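Local coordinates for nucleoprotein (Rift Valley fever virus, PDB 3LYF) that encapsidates the viral genomic RNA, binding single-stranded nucleic acid tightly and shielding it from nucleases, and assembles into ring-shaped oligomers, at residues 28-33 and 94-99; 37-42 and 108-113. One frame throughout, in Å; residues are numbered along the deposited sequence.

Contact 1: residues 28-33 and 94-99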
loop_
_atom_site.group_PDB
_atom_site.type_symbol
_atom_site.label_atom_id
_atom_site.label_comp_id
_atom_site.label_asym_id
_atom_site.label_seq_id
_atom_site.Cartn_x
_atom_site.Cartn_y
_atom_site.Cartn_z
ATOM N N PHE A 28 -16.047 18.279 1.201
ATOM C CA PHE A 28 -16.308 19.027 2.432
ATOM C C PHE A 28 -17.545 19.918 2.331
ATOM O O PHE A 28 -17.705 20.839 3.131
ATOM C CB PHE A 28 -15.063 19.820 2.836
ATOM C CG PHE A 28 -13.836 18.956 2.989
ATOM C CD1 PHE A 28 -13.612 18.245 4.174
ATOM C CD2 PHE A 28 -12.924 18.822 1.939
ATOM C CE1 PHE A 28 -12.504 17.450 4.317
ATOM C CE2 PHE A 28 -11.810 18.026 2.079
ATOM C CZ PHE A 28 -11.596 17.332 3.269
ATOM N N ALA A 29 -18.427 19.630 1.367
ATOM C CA ALA A 29 -19.722 20.319 1.287
ATOM C C ALA A 29 -20.640 19.734 2.350
ATOM O O ALA A 29 -20.580 18.531 2.621
ATOM C CB ALA A 29 -20.337 20.180 -0.099
ATOM N N TYR A 30 -21.470 20.582 2.963
ATOM C CA TYR A 30 -22.327 20.155 4.081
ATOM C C TYR A 30 -23.121 18.903 3.721
ATOM O O TYR A 30 -23.597 18.758 2.589
ATOM C CB TYR A 30 -23.284 21.274 4.538
ATOM C CG TYR A 30 -24.260 20.832 5.610
ATOM C CD1 TYR A 30 -23.911 20.862 6.967
ATOM C CD2 TYR A 30 -25.533 20.356 5.268
ATOM C CE1 TYR A 30 -24.813 20.430 7.953
ATOM C CE2 TYR A 30 -26.434 19.929 6.238
ATOM C CZ TYR A 30 -26.078 19.970 7.578
ATOM O OH TYR A 30 -26.989 19.536 8.529
ATOM N N GLN A 31 -23.225 17.994 4.687
ATOM C CA GLN A 31 -24.080 16.813 4.573
ATOM C C GLN A 31 -25.096 16.779 5.712
ATOM O O GLN A 31 -24.719 16.760 6.892
ATOM C CB GLN A 31 -23.247 15.526 4.567
ATOM C CG GLN A 31 -22.369 15.334 3.325
ATOM C CD GLN A 31 -23.150 14.881 2.098
ATOM O OE1 GLN A 31 -24.037 14.022 2.186
ATOM N NE2 GLN A 31 -22.809 15.447 0.938
ATOM N N GLY A 32 -26.381 16.766 5.349
ATOM C CA GLY A 32 -27.475 16.618 6.311
ATOM C C GLY A 32 -27.960 15.174 6.364
ATOM O O GLY A 32 -28.828 14.766 5.567
ATOM N N PHE A 33 -27.378 14.398 7.284
ATOM C CA PHE A 33 -27.862 13.043 7.621
ATOM C C PHE A 33 -27.376 12.587 8.989
ATOM O O PHE A 33 -26.445 13.144 9.565
ATOM C CB PHE A 33 -27.356 12.003 6.633
ATOM C CG PHE A 33 -25.865 11.768 6.730
ATOM C CD1 PHE A 33 -25.359 10.581 7.241
ATOM C CD2 PHE A 33 -24.963 12.762 6.345
ATOM C CE1 PHE A 33 -23.982 10.366 7.326
ATOM C CE2 PHE A 33 -23.597 12.547 6.438
ATOM C CZ PHE A 33 -23.114 11.339 6.947
ATOM N N GLU A 94 -26.223 11.039 -5.660
ATOM C CA GLU A 94 -25.018 11.851 -5.627
ATOM C C GLU A 94 -25.299 13.114 -4.838
ATOM O O GLU A 94 -26.442 13.459 -4.567
ATOM C CB GLU A 94 -24.575 12.235 -7.035
ATOM C CG GLU A 94 -24.746 11.155 -8.058
ATOM C CD GLU A 94 -23.991 11.438 -9.336
ATOM O OE1 GLU A 94 -23.805 12.636 -9.656
ATOM O OE2 GLU A 94 -23.601 10.453 -10.018
ATOM N N GLY A 95 -24.231 13.798 -4.460
ATOM C CA GLY A 95 -24.333 15.136 -3.926
ATOM C C GLY A 95 -24.749 15.083 -2.485
ATOM O O GLY A 95 -24.248 14.267 -1.716
ATOM N N ASN A 96 -25.663 15.967 -2.116
ATOM C CA ASN A 96 -26.126 16.032 -0.763
ATOM C C ASN A 96 -27.633 15.900 -0.805
ATOM O O ASN A 96 -28.349 16.892 -0.706
ATOM C CB ASN A 96 -25.683 17.338 -0.114
ATOM C CG ASN A 96 -25.980 17.375 1.358
ATOM O OD1 ASN A 96 -25.951 16.344 2.033
ATOM N ND2 ASN A 96 -26.275 18.570 1.878
ATOM N N PRO A 97 -28.123 14.663 -0.989
ATOM C CA PRO A 97 -29.584 14.467 -1.102
ATOM C C PRO A 97 -30.268 14.614 0.239
ATOM O O PRO A 97 -29.597 14.807 1.241
ATOM C CB PRO A 97 -29.689 13.023 -1.590
ATOM C CG PRO A 97 -28.489 12.346 -0.958
ATOM C CD PRO A 97 -27.392 13.385 -1.037
ATOM N N SER A 98 -31.598 14.518 0.255
ATOM C CA SER A 98 -32.367 14.443 1.498
ATOM C C SER A 98 -31.879 13.343 2.462
ATOM O O SER A 98 -31.121 12.443 2.074
ATOM C CB SER A 98 -33.865 14.255 1.196
ATOM O OG SER A 98 -34.086 13.629 -0.062
ATOM N N ARG A 99 -32.336 13.440 3.709
ATOM C CA ARG A 99 -31.814 12.672 4.836
ATOM C C ARG A 99 -32.044 11.159 4.777
ATOM O O ARG A 99 -31.381 10.404 5.533
ATOM C CB ARG A 99 -32.409 13.196 6.149
ATOM C CG ARG A 99 -33.862 12.813 6.406
ATOM C CD ARG A 99 -34.531 13.701 7.450
ATOM N NE ARG A 99 -35.787 13.112 7.939
ATOM C CZ ARG A 99 -36.935 13.053 7.246
ATOM N NH1 ARG A 99 -37.025 13.558 6.017
ATOM N NH2 ARG A 99 -38.010 12.491 7.788
HETATM O O HOH W 1 -23.004 12.635 -0.205
HETATM O O HOH W 2 -30.313 16.219 3.785
#

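Contact 2: residues 37-42 and 108-113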
loop_
_atom_site.group_PDB
_atom_site.type_symbol
_atom_site.label_atom_id
_atom_site.label_comp_id
_atom_site.label_asym_id
_atom_site.label_seq_id
_atom_site.Cartn_x
_atom_site.Cartn_y
_atom_site.Cartn_z
ATOM N N ARG A 37 -29.314 6.487 10.536
ATOM C CA ARG A 37 -30.296 6.311 9.461
ATOM C C ARG A 37 -29.648 5.596 8.262
ATOM O O ARG A 37 -30.244 4.740 7.638
ATOM C CB ARG A 37 -30.894 7.658 9.106
ATOM C CG ARG A 37 -32.153 7.596 8.258
ATOM C CD ARG A 37 -33.272 6.723 8.781
ATOM N NE ARG A 37 -34.269 6.599 7.720
ATOM C CZ ARG A 37 -34.894 5.484 7.357
ATOM N NH1 ARG A 37 -34.703 4.320 7.972
ATOM N NH2 ARG A 37 -35.737 5.542 6.358
ATOM N N VAL A 38 -28.386 5.914 7.985
ATOM C CA VAL A 38 -27.650 5.237 6.938
ATOM C C VAL A 38 -27.628 3.756 7.195
ATOM O O VAL A 38 -27.925 2.959 6.302
ATOM C CB VAL A 38 -26.237 5.859 6.755
ATOM C CG1 VAL A 38 -25.327 4.988 5.817
ATOM C CG2 VAL A 38 -26.422 7.249 6.108
ATOM N N ILE A 39 -27.298 3.374 8.416
ATOM C CA ILE A 39 -27.218 1.966 8.752
ATOM C C ILE A 39 -28.584 1.286 8.633
ATOM O O ILE A 39 -28.690 0.196 8.092
ATOM C CB ILE A 39 -26.669 1.769 10.187
ATOM C CG1 ILE A 39 -25.276 2.398 10.349
ATOM C CG2 ILE A 39 -26.682 0.301 10.583
ATOM C CD1 ILE A 39 -24.273 1.971 9.316
ATOM N N GLU A 40 -29.639 1.955 9.096
ATOM C CA GLU A 40 -30.981 1.394 8.922
ATOM C C GLU A 40 -31.307 1.148 7.464
ATOM O O GLU A 40 -31.832 0.093 7.120
ATOM C CB GLU A 40 -32.052 2.324 9.483
ATOM C CG GLU A 40 -32.106 2.377 10.962
ATOM C CD GLU A 40 -33.039 3.477 11.457
ATOM O OE1 GLU A 40 -33.824 4.050 10.633
ATOM O OE2 GLU A 40 -32.948 3.761 12.665
ATOM N N LEU A 41 -31.028 2.131 6.604
ATOM C CA LEU A 41 -31.304 1.973 5.164
ATOM C C LEU A 41 -30.480 0.861 4.493
ATOM O O LEU A 41 -30.974 0.059 3.666
ATOM C CB LEU A 41 -31.097 3.307 4.451
ATOM C CG LEU A 41 -32.097 4.389 4.825
ATOM C CD1 LEU A 41 -31.619 5.707 4.284
ATOM C CD2 LEU A 41 -33.500 4.016 4.236
ATOM N N LEU A 42 -29.203 0.782 4.849
ATOM C CA LEU A 42 -28.377 -0.341 4.383
ATOM C C LEU A 42 -29.016 -1.697 4.733
ATOM O O LEU A 42 -29.104 -2.586 3.855
ATOM C CB LEU A 42 -26.960 -0.261 5.004
ATOM C CG LEU A 42 -26.059 0.764 4.307
ATOM C CD1 LEU A 42 -24.813 1.033 5.106
ATOM C CD2 LEU A 42 -25.730 0.366 2.865
ATOM N N ALA A 108 -19.503 5.516 3.860
ATOM C CA ALA A 108 -18.130 5.509 4.379
ATOM C C ALA A 108 -18.081 6.173 5.761
ATOM O O ALA A 108 -17.392 5.729 6.689
ATOM C CB ALA A 108 -17.157 6.248 3.374
ATOM N N ALA A 109 -18.821 7.243 5.903
ATOM C CA ALA A 109 -18.825 8.010 7.139
ATOM C C ALA A 109 -19.564 7.306 8.268
ATOM O O ALA A 109 -19.126 7.365 9.416
ATOM C CB ALA A 109 -19.419 9.408 6.895
ATOM N N ALA A 110 -20.672 6.630 7.962
ATOM C CA ALA A 110 -21.424 5.869 8.993
ATOM C C ALA A 110 -20.677 4.624 9.474
ATOM O O ALA A 110 -20.937 4.110 10.556
ATOM C CB ALA A 110 -22.799 5.452 8.438
ATOM N N LEU A 111 -19.783 4.100 8.634
ATOM C CA LEU A 111 -18.998 2.918 8.961
ATOM C C LEU A 111 -17.526 3.325 9.151
ATOM O O LEU A 111 -16.624 2.621 8.721
ATOM C CB LEU A 111 -19.185 1.867 7.855
ATOM C CG LEU A 111 -20.654 1.377 7.734
ATOM C CD1 LEU A 111 -20.840 0.581 6.473
ATOM C CD2 LEU A 111 -21.037 0.524 8.949
ATOM N N ALA A 112 -17.321 4.458 9.843
ATOM C CA ALA A 112 -16.008 5.115 9.951
ATOM C C ALA A 112 -14.942 4.153 10.463
ATOM O O ALA A 112 -13.805 4.201 10.021
ATOM C CB ALA A 112 -16.091 6.379 10.869
ATOM N N GLY A 113 -15.311 3.286 11.399
ATOM C CA GLY A 113 -14.398 2.273 11.934
ATOM C C GLY A 113 -13.896 1.302 10.879
ATOM O O GLY A 113 -12.743 0.871 10.890
#

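Contact 1: residues 28-33 and 94-99
The side chains of Gln31 and Asn96 run past one another in opposing senses, with their amide planes inclined by 59°, while the Asn96 amide meets the Tyr30 ring obliquely, with ND2 3.9 Å from Tyr30 CD2. At the edge of the Phe33 ring, in its plane, lies Gln31 CB. One direct bond is well formed: Gln31 NE2 donates to Gly95 O over 3.2 Å, almost straight at 171°. Gly95 O lies practically in the Gln31 amide plane, although the donor stands well above the carbonyl plane of Gly95. The bend of the Gln31 chain at chi2 (-77°) turns its amide back to this acceptor. Asn96 OD1 takes a weak bond from Gly32 N at 3.4 Å. The approach of Asn96 ND2 to Tyr30 O is short, but its angle is too poor for a hydrogen bond.

Two acceptors, Gln31 OE1 and Asn96 OD1, are 3.0 Å apart, a closeness consistent with the hydrogen bonds both accept from Arg106, NE to the first and NH2 to the second. Farther along, a water donates to both Gly32 O (2.7 Å) and Pro97 O (3.0 Å), so the loops are joined there through solvent. Tyr30, Phe33 and Arg99 all bind RNA, which places this surface contact in the RNA site. Segment 28-33 runs from helix 21-24 towards helix 35-46, Phe28 resting on helix 159-180, and segment 94-99 lies in the loop between helix 77-90 and helix 104-110, which carries Arg106.

Contact 2: residues 37-42 and 108-113
Ile39 reaches Leu111 and Ala110 through two like-signed turns: chi1 of -58° sets CG1 anti to the carbonyl carbon, and chi2 of -52° folds CD1 round towards the other segment. That terminal methyl sits 3.6 Å from Leu111 CD2 and 3.9 Å from Ala110 CB, and the two long side chains meet at a slant. Val38 has CG1 anti to the backbone N (chi1 170°), which carries this branch to Ala110 CB at 3.7 Å. The Ala110 methyl, short and directed at helix 35-46, is therefore met by both Val38 and Ile39. One turn on from Val38, Leu42 CD1 makes a looser approach to Leu111 CD1, at 4.2 Å.

Every contact across the pair is apolar. Val38, Ile39 and Leu42 stand on one face of their helix, whereas Arg37 and Glu40 form a salt bridge away from the partner segment, NH1 to OE1 at 2.8 Å; Arg37 NE has a second carboxylate partner in Asp100. Beyond the two segments, Leu42 rests on Trp50 and Met57, and Leu111 on Ala54, so helix 50-63 closes over the same cluster. Leu111 leaves the helical conformation after helix 104-110 and is the N-cap residue of helix 112-122. The arrangement is thus apolar helix packing against the break between two consecutive helices, a buried contact within the helical phlebovirus nucleocapsid fold.

Contact 1 is a polar, partly hydrated meeting of two loops at the RNA site, and contact 2 is the buried packing of the helices that follow those loops; the centres of the two contacts are about 14 Å apart. The segments alternate along the chain: 28-33 leads into the helix of 37-42, and 94-99 into the helix that ends within 108-113. Phe33, an RNA-binding residue, bridges the two, its CD1 3.7 Å from Val38 CG2 and its CZ 4.2 Å from Ala109 CB. Arg99 O also packs on Arg37 CG at 4.0 Å. Arg106, another RNA-binding residue, bonds the loops of contact 1 and lies close to Val38 of contact 2.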